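Local coordinates for protein porin (Rhodobacter capsulatus, PDB 2POR) that forms outer-membrane channels, as a homotrimer, that let small hydrophilic solutes up to about 0.6 kDa diffuse passively across the membrane, at residues G159-V163 with I189-G193; D85-V89 with T244-Q250; T175-A179 with A223-V227; L39-F45 with G59-G65; E1-S5 with F29-G33. One frame throughout, in Å; residues are numbered along the deposited sequence.

In the fold
All five contacts belong to one barrel, a closed antiparallel sheet of sixteen strands in which chain order is also sheet order. Contacts 5 and 4 come first along the chain and share neighbouring strands 19-34 and 40-46; their centres lie about 10 Å apart, and both touch the second subunit. Contact 1 pairs strands 161-171 and 181-192. Contact 3, its centre about 40 Å from that of contact 1, joins the connection between those strands to the start of strand 226-240. In contact 2 the long loop after helix 78-83 folds against strand 243-254. Contacts 1, 4 and 5 thus build the wall's strand ladder, contact 3 ties its connections together, and contact 2 sets a loop against the wall.

Contact 1: G159-V163 with I189-G193; sequences GNYTV and IAKFG
Y161 and A190 face each other as a non-hydrogen-bonded pair in the antiparallel hairpin of barrel strands 161-171 and 181-192, and the tyrosine ring reaches past A190 to F192. Y161 CE1 lies 4.1 Å from A190 CB, while Y161 OH comes to 3.2 Å from F192 CE1, at the edge of the phenylalanine ring. The two rings are inclined at 67° and meet obliquely. N160 reaches the same phenylalanine from just before the strand: CG sits anti to the carbonyl carbon (chi1 -41°), which sends the amide across the strand gap. There ND2 gives a hydrogen bond to K191 O at 3.0 Å, in the plane of both the amide and the carbonyl, and also lies beside F192 CD1. The N160 CB leans over one face of the Y161 ring. Behind these side chains the ladder is regular: K191 N bonds to N160 O, and T162 and I189 form a hydrogen-bonded pair with their side chains on the other face of the sheet. Further out, F158 meets the Y161 ring, and T162 OG1 and T157 OG1 are hydrogen-bonded. The reciprocal bonds between T162 and I189, N to O each way, both measure 2.8 Å.

Contact 2: D85-V89 with T244-Q250; sequences DLYEV and TVGGYVQ
The Y87 ring meets the backbone of G246 and G247 obliquely, with CD2 3.5 Å from G246 C. Its CG stands anti to the backbone N (chi1 -177°), carrying the ring along strand 243-254 until OH reaches T244 CG2 at 3.7 Å. With no side chain on G246, the ring comes close to the main chain. The next inward-turned residue of the strand, Y248, is gripped by three loop residues. L86 CD1 packs on Y248 CB at 3.7 Å, V89 CG2 meets the edge of the ring at CE2 (3.8 Å), and Y87 O lies obliquely 3.5 Å from CD2. The same methyl of L86 also touches Q250 CG, the leucine and glutamine coming from opposite directions. Q250 keeps its amide busy with Y200 and with the carbonyls of G99 and D101, and L86 O is bonded by N100, a calcium ligand. This is the long loop after helix 78-83 lying against the inside of the porin barrel wall, as in the pore-constricting loop of porins. Between these two segments the grip is by van der Waals packing, while hydrogen bonds to neighbouring residues, such as that between Y87 N and S235 OG, fasten the loop.

Contact 3: T175-A179 with A223-V227; sequences TALMA and AATAV
One hydrogen bond ties the two segments together: A224 N donates to A176 O at 2.9 Å. The N-H points almost straight at the oxygen, 176° at the hydrogen, yet it arrives from above the carbonyl plane, 39° out of it, and so misses the lone-pair directions. A223 CA lies 3.6 Å from the same oxygen, A176 O.

The apolar contacts are made by single methyl groups against backbone. A224 CB pushes into the bend formed by residues 175-179, where it lies 3.5 Å from M178 N and also meets T175 O, L177 C and A179 N. The helical backbone angles of residues 175-177 curl the chain round this methyl without completing a helix. In return, A179 CB rests on the peptide between T225 and A226, 3.7 Å from T225 O, and meets A226 CB methyl to methyl at 4.0 Å. Alanines on both segments let the two backbones come near each other.

Polar partners beyond the pair hold each half in position. D207 OD1 accepts a bond from A179 N and S172 OG is bonded to M178 O, which helps hold the bend; R208 binds A223 O and helps orient the other segment. D207 touches M178 as well as A224, and E205 touches A226, so strand 195-207 meets both segments. What results is packing on the surface between two connections of a porin beta barrel: the turn that links strands 161-171 and 181-192, and the lead-in to strand 226-240.

Contact 4: L39-F45 with G59-G65; sequences LEFGASF and GTVFLSG
The F62 ring lies flat over the G42 backbone: G42 N sits over the ring centre on one face, F41 C is offset toward the rim of that face, and G42 CA makes a CH-pi contact 4.0 Å from the centroid. K69 adds a cation-pi contact to the same ring. Here strands 40-46 and 60-65 of the porin barrel run antiparallel, and an aromatic ring covers a glycine in the hydrogen-bonded pair directly across. With CG between the backbone N and the carbonyl carbon (chi1 74°), F62 folds its ring back across the neighbouring strand, over a residue that has no side chain.

On the face that carries F41, A43, V61 and L63, aliphatic groups pack against one another. L63 CD1 touches F41 CB at 4.1 Å and also L39 CB, while A43 CB meets V61 CG2 at 4.2 Å. The F41 ring turns outward and stacks on F299 of the second subunit, so this face helps to build the trimer interface.

Three reciprocal pairs of backbone hydrogen bonds, E40 with S64, G42 with F62 and S44 with T60, hold the ladder. S64 N to E40 O is the shortest of them at 2.8 Å. T60 OG1 is also hydrogen-bonded to E71 OE2, and one water lies 3.2 Å from both T60 OG1 and S44 OG, bridging the two hydroxyls.

Contact 5: E1-S5 with F29-G33; sequences EVKLS and FTMSG
E1 grips S32 at both ends of its backbone: E1 N bonds to S32 O at 3.0 Å, and S32 N returns a bond to E1 O. Its side chain runs out extended, CG opposite the backbone N (chi1 179°), and brings OE1 to 3.4 Å from S32 OG. The other carboxylate oxygen, OE2, makes a salt bridge with K3 NZ of the same segment.

V2 lies across from M31 in a non-hydrogen-bonded pair. The two side chains run side by side and point the same way, with V2 CG2 4.0 Å from M31 CG and its next approach to the sulphur. V2 packs on L4 of the second subunit and M31 on F301 of that subunit.

K3 continues the ladder opposite T30. K3 N to T30 O is short at 2.7 Å and nearly straight, 175° at the hydrogen, and T30 N to K3 O matches it closely. These are the first two strands of the sixteen-stranded porin barrel, 2-14 and 19-34, paired as an antiparallel beta hairpin.

L4 turns to the same face as V2, and its CD2 presses obliquely on the F29 ring, 3.4 Å from CD1. The L4 and F29 side chains lie side by side, pointing the same way, and this patch meets all three copies of the protein: L4 touches L4 of the second subunit and V2 of the third, while F29 touches F29 of the third. On the sheet face carrying T30, one water donates to K3 O, sits 2.7 Å from T30 OG1 and also hydrogen-bonds to S5 OG.

Contact 1: G159-V163 with I189-G193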
# COMPACT_ATOMS: atom_id res chain seq x y z
N GLY A 159 -13.14 -38.88 16.35
CA GLY A 159 -14.54 -38.74 16.03
C GLY A 159 -14.86 -37.27 15.98
O GLY A 159 -14.18 -36.51 15.27
N ASN A 160 -15.84 -36.92 16.82
CA ASN A 160 -16.35 -35.55 16.91
C ASN A 160 -15.45 -34.60 17.67
O ASN A 160 -15.68 -33.39 17.63
CB ASN A 160 -17.69 -35.44 17.65
CG ASN A 160 -18.76 -36.49 17.38
OD1 ASN A 160 -18.55 -37.67 17.67
ND2 ASN A 160 -19.94 -36.14 16.87
N TYR A 161 -14.47 -35.18 18.36
CA TYR A 161 -13.61 -34.54 19.32
C TYR A 161 -12.21 -34.29 18.89
O TYR A 161 -11.62 -35.17 18.27
CB TYR A 161 -13.49 -35.35 20.57
CG TYR A 161 -14.88 -35.69 21.04
CD1 TYR A 161 -15.57 -34.77 21.80
CD2 TYR A 161 -15.47 -36.86 20.63
CE1 TYR A 161 -16.89 -35.02 22.15
CE2 TYR A 161 -16.79 -37.12 20.97
CZ TYR A 161 -17.49 -36.18 21.73
OH TYR A 161 -18.82 -36.40 22.05
N THR A 162 -11.67 -33.12 19.19
CA THR A 162 -10.25 -32.94 19.09
C THR A 162 -9.93 -32.47 20.47
O THR A 162 -10.67 -31.67 21.04
CB THR A 162 -9.85 -31.88 18.14
OG1 THR A 162 -10.35 -32.30 16.88
CG2 THR A 162 -8.33 -31.67 18.12
N VAL A 163 -8.91 -33.05 21.04
CA VAL A 163 -8.45 -32.52 22.30
C VAL A 163 -6.99 -32.17 22.09
O VAL A 163 -6.35 -32.67 21.16
CB VAL A 163 -8.61 -33.54 23.51
CG1 VAL A 163 -10.10 -33.83 23.67
CG2 VAL A 163 -7.77 -34.79 23.32
N ILE A 189 -12.37 -29.42 21.24
CA ILE A 189 -13.30 -28.93 20.22
C ILE A 189 -14.21 -30.12 19.83
O ILE A 189 -13.71 -31.24 19.70
CB ILE A 189 -12.55 -28.44 18.98
CG1 ILE A 189 -11.59 -27.34 19.34
CG2 ILE A 189 -13.56 -27.89 17.98
CD1 ILE A 189 -10.28 -27.45 18.57
N ALA A 190 -15.50 -29.91 19.66
CA ALA A 190 -16.47 -30.94 19.41
C ALA A 190 -17.45 -30.42 18.42
O ALA A 190 -17.92 -29.28 18.55
CB ALA A 190 -17.30 -31.28 20.63
N LYS A 191 -17.74 -31.23 17.40
CA LYS A 191 -18.84 -30.89 16.50
C LYS A 191 -19.88 -31.96 16.69
O LYS A 191 -19.57 -33.15 16.70
CB LYS A 191 -18.48 -30.89 15.02
CG LYS A 191 -17.43 -31.92 14.62
CD LYS A 191 -16.36 -31.18 13.82
CE LYS A 191 -15.50 -30.29 14.71
NZ LYS A 191 -14.89 -29.22 13.94
N PHE A 192 -21.11 -31.54 16.93
CA PHE A 192 -22.25 -32.43 17.10
C PHE A 192 -23.22 -32.03 16.01
O PHE A 192 -24.28 -31.41 16.24
CB PHE A 192 -22.89 -32.25 18.47
CG PHE A 192 -21.96 -32.57 19.61
CD1 PHE A 192 -21.15 -33.69 19.55
CD2 PHE A 192 -21.95 -31.73 20.70
CE1 PHE A 192 -20.31 -33.96 20.59
CE2 PHE A 192 -21.10 -32.01 21.75
CZ PHE A 192 -20.29 -33.12 21.69
N GLY A 193 -22.80 -32.31 14.78
CA GLY A 193 -23.62 -31.95 13.65
C GLY A 193 -23.58 -30.44 13.36
O GLY A 193 -22.50 -29.89 13.13

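Contact 2: D85-V89 with T244-Q250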
# COMPACT_ATOMS: atom_id res chain seq x y z
N ASP A 85 -9.72 -19.70 17.73
CA ASP A 85 -10.46 -18.79 18.60
C ASP A 85 -11.87 -19.25 18.85
O ASP A 85 -12.31 -20.22 18.24
CB ASP A 85 -10.49 -17.37 17.97
CG ASP A 85 -9.10 -16.74 18.02
OD1 ASP A 85 -8.37 -16.92 19.00
OD2 ASP A 85 -8.72 -16.12 17.05
N LEU A 86 -12.62 -18.57 19.70
CA LEU A 86 -14.00 -18.92 20.00
C LEU A 86 -14.84 -18.26 18.93
O LEU A 86 -14.32 -17.52 18.07
CB LEU A 86 -14.37 -18.42 21.42
CG LEU A 86 -13.55 -18.93 22.59
CD1 LEU A 86 -14.25 -18.39 23.83
CD2 LEU A 86 -13.46 -20.46 22.69
N TYR A 87 -16.14 -18.53 18.93
CA TYR A 87 -17.08 -18.01 17.93
C TYR A 87 -16.99 -16.48 17.78
O TYR A 87 -17.15 -15.76 18.75
CB TYR A 87 -18.52 -18.42 18.32
CG TYR A 87 -19.57 -17.98 17.30
CD1 TYR A 87 -19.62 -18.56 16.03
CD2 TYR A 87 -20.45 -16.97 17.64
CE1 TYR A 87 -20.57 -18.11 15.12
CE2 TYR A 87 -21.38 -16.51 16.73
CZ TYR A 87 -21.42 -17.09 15.49
OH TYR A 87 -22.32 -16.59 14.58
N GLU A 88 -16.81 -15.97 16.57
CA GLU A 88 -16.65 -14.56 16.30
C GLU A 88 -17.98 -13.90 16.22
O GLU A 88 -18.86 -14.28 15.44
CB GLU A 88 -15.86 -14.40 15.01
CG GLU A 88 -15.59 -12.96 14.70
CD GLU A 88 -14.67 -12.72 13.51
OE1 GLU A 88 -13.55 -13.20 13.47
OE2 GLU A 88 -15.07 -12.00 12.62
N VAL A 89 -18.13 -12.89 17.04
CA VAL A 89 -19.36 -12.14 17.12
C VAL A 89 -19.22 -10.77 16.49
O VAL A 89 -18.19 -10.10 16.70
CB VAL A 89 -19.75 -12.04 18.62
CG1 VAL A 89 -20.93 -11.07 18.79
CG2 VAL A 89 -20.09 -13.43 19.15
N THR A 244 -27.03 -18.86 11.52
CA THR A 244 -26.14 -19.35 12.56
C THR A 244 -26.35 -18.41 13.74
O THR A 244 -26.58 -17.20 13.57
CB THR A 244 -24.74 -19.29 12.08
OG1 THR A 244 -24.71 -20.12 10.92
CG2 THR A 244 -23.74 -19.68 13.17
N VAL A 245 -26.37 -19.01 14.94
CA VAL A 245 -26.54 -18.31 16.21
C VAL A 245 -25.41 -18.86 17.08
O VAL A 245 -25.07 -20.05 16.98
CB VAL A 245 -27.91 -18.62 16.84
CG1 VAL A 245 -28.03 -18.04 18.24
CG2 VAL A 245 -28.98 -17.93 16.02
N GLY A 246 -24.77 -17.99 17.86
CA GLY A 246 -23.68 -18.44 18.70
C GLY A 246 -23.23 -17.41 19.73
O GLY A 246 -23.63 -16.23 19.66
N GLY A 247 -22.37 -17.82 20.66
CA GLY A 247 -21.89 -16.91 21.67
C GLY A 247 -20.74 -17.54 22.38
O GLY A 247 -20.44 -18.71 22.13
N TYR A 248 -20.10 -16.80 23.29
CA TYR A 248 -18.96 -17.31 24.01
C TYR A 248 -18.92 -16.62 25.38
O TYR A 248 -19.56 -15.57 25.55
CB TYR A 248 -17.65 -17.00 23.24
CG TYR A 248 -17.35 -15.51 23.09
CD1 TYR A 248 -16.67 -14.86 24.11
CD2 TYR A 248 -17.79 -14.77 22.00
CE1 TYR A 248 -16.45 -13.49 24.05
CE2 TYR A 248 -17.57 -13.38 21.94
CZ TYR A 248 -16.89 -12.74 22.98
OH TYR A 248 -16.64 -11.36 22.99
N VAL A 249 -18.16 -17.17 26.33
CA VAL A 249 -17.91 -16.46 27.58
C VAL A 249 -16.51 -16.88 27.99
O VAL A 249 -16.07 -18.03 27.79
CB VAL A 249 -18.98 -16.82 28.67
CG1 VAL A 249 -18.92 -18.28 29.07
CG2 VAL A 249 -18.74 -15.94 29.88
N GLN A 250 -15.71 -15.91 28.44
CA GLN A 250 -14.35 -16.18 28.82
C GLN A 250 -14.13 -15.44 30.14
O GLN A 250 -14.81 -14.44 30.42
CB GLN A 250 -13.34 -15.61 27.85
CG GLN A 250 -13.62 -15.87 26.42
CD GLN A 250 -12.37 -15.71 25.60
OE1 GLN A 250 -11.35 -16.32 25.88
NE2 GLN A 250 -12.34 -14.88 24.58

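Contact 3: T175-A179 with A223-V227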
# COMPACT_ATOMS: atom_id res chain seq x y z
N THR A 175 15.39 -9.82 33.38
CA THR A 175 14.35 -10.11 34.37
C THR A 175 14.25 -9.12 35.55
O THR A 175 13.30 -9.22 36.34
CB THR A 175 14.53 -11.58 34.88
OG1 THR A 175 15.86 -11.73 35.32
CG2 THR A 175 14.17 -12.60 33.77
N ALA A 176 15.17 -8.12 35.65
CA ALA A 176 14.99 -6.98 36.55
C ALA A 176 13.92 -6.09 35.96
O ALA A 176 13.13 -5.48 36.69
CB ALA A 176 16.21 -6.09 36.66
N LEU A 177 13.87 -6.04 34.61
CA LEU A 177 12.89 -5.21 33.93
C LEU A 177 11.57 -5.89 33.51
O LEU A 177 10.53 -5.22 33.50
CB LEU A 177 13.58 -4.62 32.74
CG LEU A 177 14.70 -3.64 33.06
CD1 LEU A 177 15.32 -3.18 31.79
CD2 LEU A 177 14.15 -2.42 33.77
N MET A 178 11.55 -7.18 33.18
CA MET A 178 10.32 -7.88 32.75
C MET A 178 10.51 -9.31 33.13
O MET A 178 11.54 -9.89 32.82
CB MET A 178 10.14 -7.77 31.22
CG MET A 178 8.77 -8.31 30.82
SD MET A 178 8.54 -8.35 29.02
CE MET A 178 9.65 -9.68 28.60
N ALA A 179 9.60 -9.89 33.90
CA ALA A 179 9.69 -11.26 34.34
C ALA A 179 9.49 -12.19 33.14
O ALA A 179 8.83 -11.83 32.16
CB ALA A 179 8.57 -11.61 35.32
N ALA A 223 11.25 -3.42 40.74
CA ALA A 223 11.80 -4.48 39.90
C ALA A 223 10.67 -5.49 39.57
O ALA A 223 9.75 -5.76 40.38
CB ALA A 223 12.91 -5.23 40.62
N ALA A 224 10.76 -6.01 38.34
CA ALA A 224 9.75 -6.89 37.79
C ALA A 224 9.53 -8.11 38.64
O ALA A 224 10.45 -8.70 39.21
CB ALA A 224 10.18 -7.38 36.42
N THR A 225 8.28 -8.49 38.75
CA THR A 225 7.92 -9.70 39.44
C THR A 225 6.93 -10.44 38.54
O THR A 225 6.38 -9.81 37.62
CB THR A 225 7.25 -9.37 40.82
OG1 THR A 225 6.08 -8.56 40.65
CG2 THR A 225 8.25 -8.62 41.69
N ALA A 226 6.67 -11.73 38.77
CA ALA A 226 5.66 -12.45 38.00
C ALA A 226 4.37 -12.62 38.81
O ALA A 226 4.45 -12.71 40.03
CB ALA A 226 6.19 -13.81 37.65
N VAL A 227 3.15 -12.58 38.23
CA VAL A 227 1.87 -12.84 38.90
C VAL A 227 1.24 -14.10 38.30
O VAL A 227 1.45 -14.37 37.12
CB VAL A 227 0.85 -11.68 38.72
CG1 VAL A 227 1.28 -10.61 39.69
CG2 VAL A 227 0.78 -11.14 37.29

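Contact 4: L39-F45 with G59-G65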
# COMPACT_ATOMS: atom_id res chain seq x y z
N LEU A 39 7.44 -30.54 -3.53
CA LEU A 39 7.36 -29.70 -2.33
C LEU A 39 6.47 -28.53 -2.76
O LEU A 39 6.54 -28.04 -3.89
CB LEU A 39 8.71 -29.12 -1.93
CG LEU A 39 9.74 -30.14 -1.57
CD1 LEU A 39 11.02 -29.45 -1.19
CD2 LEU A 39 9.23 -30.96 -0.45
N GLU A 40 5.56 -28.06 -1.92
CA GLU A 40 4.67 -26.98 -2.27
C GLU A 40 5.21 -25.73 -1.57
O GLU A 40 5.77 -25.81 -0.46
CB GLU A 40 3.28 -27.27 -1.75
CG GLU A 40 2.63 -28.58 -2.23
CD GLU A 40 2.33 -28.59 -3.73
OE1 GLU A 40 1.93 -27.57 -4.29
OE2 GLU A 40 2.50 -29.65 -4.34
N PHE A 41 5.07 -24.57 -2.16
CA PHE A 41 5.56 -23.35 -1.54
C PHE A 41 4.55 -22.26 -1.83
O PHE A 41 3.70 -22.40 -2.72
CB PHE A 41 6.94 -23.04 -2.11
CG PHE A 41 7.11 -22.82 -3.61
CD1 PHE A 41 6.92 -21.58 -4.19
CD2 PHE A 41 7.54 -23.88 -4.40
CE1 PHE A 41 7.17 -21.38 -5.54
CE2 PHE A 41 7.78 -23.68 -5.75
CZ PHE A 41 7.60 -22.44 -6.31
N GLY A 42 4.59 -21.17 -1.08
CA GLY A 42 3.63 -20.12 -1.33
C GLY A 42 3.93 -18.91 -0.43
O GLY A 42 4.90 -18.94 0.32
N ALA A 43 3.09 -17.90 -0.56
CA ALA A 43 3.18 -16.68 0.23
C ALA A 43 1.83 -15.99 0.15
O ALA A 43 1.08 -16.18 -0.82
CB ALA A 43 4.26 -15.78 -0.36
N SER A 44 1.37 -15.24 1.15
CA SER A 44 0.18 -14.43 0.98
C SER A 44 0.27 -13.21 1.92
O SER A 44 0.96 -13.28 2.94
CB SER A 44 -1.08 -15.20 1.32
OG SER A 44 -1.02 -15.80 2.59
N PHE A 45 -0.44 -12.16 1.55
CA PHE A 45 -0.58 -10.97 2.36
C PHE A 45 -1.72 -10.17 1.77
O PHE A 45 -2.09 -10.41 0.61
CB PHE A 45 0.73 -10.16 2.36
CG PHE A 45 1.23 -9.60 1.05
CD1 PHE A 45 0.82 -8.35 0.61
CD2 PHE A 45 2.13 -10.33 0.28
CE1 PHE A 45 1.30 -7.85 -0.61
CE2 PHE A 45 2.60 -9.83 -0.93
CZ PHE A 45 2.19 -8.59 -1.38
N GLY A 59 2.10 -10.77 6.53
CA GLY A 59 2.02 -11.84 5.53
C GLY A 59 2.88 -13.00 5.92
O GLY A 59 3.63 -12.94 6.91
N THR A 60 2.78 -14.15 5.24
CA THR A 60 3.65 -15.30 5.53
C THR A 60 4.20 -15.93 4.24
O THR A 60 3.62 -15.69 3.18
CB THR A 60 2.93 -16.42 6.30
OG1 THR A 60 1.69 -16.69 5.66
CG2 THR A 60 2.68 -16.05 7.76
N VAL A 61 5.33 -16.64 4.33
CA VAL A 61 5.97 -17.37 3.24
C VAL A 61 6.05 -18.82 3.77
O VAL A 61 6.28 -19.02 4.98
CB VAL A 61 7.38 -16.80 2.95
CG1 VAL A 61 8.06 -17.59 1.83
CG2 VAL A 61 7.26 -15.37 2.50
N PHE A 62 5.81 -19.87 2.96
CA PHE A 62 5.92 -21.23 3.46
C PHE A 62 6.53 -22.19 2.43
O PHE A 62 6.56 -21.91 1.22
CB PHE A 62 4.56 -21.76 3.89
CG PHE A 62 3.60 -22.12 2.75
CD1 PHE A 62 3.63 -23.41 2.19
CD2 PHE A 62 2.69 -21.18 2.31
CE1 PHE A 62 2.74 -23.74 1.19
CE2 PHE A 62 1.80 -21.53 1.30
CZ PHE A 62 1.82 -22.80 0.74
N LEU A 63 7.00 -23.31 2.97
CA LEU A 63 7.54 -24.44 2.21
C LEU A 63 6.99 -25.67 2.89
O LEU A 63 7.09 -25.72 4.12
CB LEU A 63 9.07 -24.57 2.28
CG LEU A 63 9.71 -25.72 1.49
CD1 LEU A 63 9.53 -25.51 -0.01
CD2 LEU A 63 11.18 -25.73 1.76
N SER A 64 6.36 -26.64 2.20
CA SER A 64 5.88 -27.86 2.84
C SER A 64 6.20 -29.10 1.99
O SER A 64 6.50 -29.03 0.80
CB SER A 64 4.38 -27.80 3.08
OG SER A 64 3.62 -27.52 1.93
N GLY A 65 6.27 -30.20 2.67
CA GLY A 65 6.61 -31.45 2.06
C GLY A 65 6.12 -32.53 2.98
O GLY A 65 5.27 -32.35 3.87
O HOH W 1 0.77 -18.41 3.08

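Contact 5: E1-S5 with F29-G33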
# COMPACT_ATOMS: atom_id res chain seq x y z
N GLU A 1 2.34 -18.82 -9.47
CA GLU A 1 0.97 -18.38 -9.70
C GLU A 1 0.44 -17.39 -8.63
O GLU A 1 0.72 -17.63 -7.46
CB GLU A 1 0.14 -19.65 -9.74
CG GLU A 1 -1.36 -19.45 -9.94
CD GLU A 1 -2.22 -20.69 -9.68
OE1 GLU A 1 -1.77 -21.63 -9.00
OE2 GLU A 1 -3.36 -20.71 -10.16
N VAL A 2 -0.38 -16.39 -8.97
CA VAL A 2 -0.91 -15.39 -8.04
C VAL A 2 -2.42 -15.35 -8.15
O VAL A 2 -2.93 -15.05 -9.22
CB VAL A 2 -0.34 -13.95 -8.35
CG1 VAL A 2 -0.86 -13.00 -7.27
CG2 VAL A 2 1.18 -13.90 -8.35
N LYS A 3 -3.19 -15.62 -7.10
CA LYS A 3 -4.64 -15.54 -7.12
C LYS A 3 -5.13 -14.41 -6.21
O LYS A 3 -4.46 -14.08 -5.23
CB LYS A 3 -5.27 -16.84 -6.62
CG LYS A 3 -5.02 -18.04 -7.50
CD LYS A 3 -6.09 -19.10 -7.23
CE LYS A 3 -6.24 -20.02 -8.46
NZ LYS A 3 -6.54 -19.30 -9.71
N LEU A 4 -6.29 -13.87 -6.51
CA LEU A 4 -6.90 -12.80 -5.78
C LEU A 4 -8.17 -13.21 -5.15
O LEU A 4 -8.97 -13.94 -5.72
CB LEU A 4 -7.23 -11.64 -6.68
CG LEU A 4 -6.09 -10.84 -7.34
CD1 LEU A 4 -6.59 -9.67 -8.12
CD2 LEU A 4 -5.24 -10.24 -6.26
N SER A 5 -8.42 -12.76 -3.95
CA SER A 5 -9.72 -12.89 -3.32
C SER A 5 -9.90 -11.61 -2.48
O SER A 5 -8.97 -10.78 -2.45
CB SER A 5 -9.77 -14.10 -2.43
OG SER A 5 -8.77 -14.19 -1.43
N PHE A 29 -3.76 -11.47 -1.70
CA PHE A 29 -2.93 -12.03 -2.76
C PHE A 29 -2.53 -13.41 -2.28
O PHE A 29 -1.93 -13.49 -1.21
CB PHE A 29 -1.64 -11.25 -2.96
CG PHE A 29 -1.90 -9.82 -3.38
CD1 PHE A 29 -2.34 -9.54 -4.65
CD2 PHE A 29 -1.72 -8.79 -2.47
CE1 PHE A 29 -2.60 -8.23 -5.00
CE2 PHE A 29 -1.97 -7.48 -2.83
CZ PHE A 29 -2.42 -7.19 -4.09
N THR A 30 -2.84 -14.52 -2.99
CA THR A 30 -2.38 -15.85 -2.59
C THR A 30 -1.45 -16.35 -3.68
O THR A 30 -1.84 -16.36 -4.85
CB THR A 30 -3.51 -16.79 -2.46
OG1 THR A 30 -4.38 -16.27 -1.48
CG2 THR A 30 -3.05 -18.13 -2.04
N MET A 31 -0.23 -16.68 -3.34
CA MET A 31 0.76 -17.06 -4.33
C MET A 31 1.14 -18.49 -4.09
O MET A 31 1.24 -18.90 -2.93
CB MET A 31 1.98 -16.17 -4.23
CG MET A 31 1.57 -14.73 -4.47
SD MET A 31 2.97 -13.64 -4.69
CE MET A 31 3.42 -13.45 -3.01
N SER A 32 1.31 -19.30 -5.14
CA SER A 32 1.63 -20.73 -4.94
C SER A 32 2.46 -21.31 -6.07
O SER A 32 2.52 -20.71 -7.17
CB SER A 32 0.34 -21.55 -4.78
OG SER A 32 -0.58 -21.19 -5.80
N GLY A 33 3.16 -22.40 -5.70
CA GLY A 33 4.03 -23.10 -6.62
C GLY A 33 4.36 -24.49 -6.08
O GLY A 33 4.03 -24.83 -4.93
O HOH W 2 -6.32 -14.83 -2.61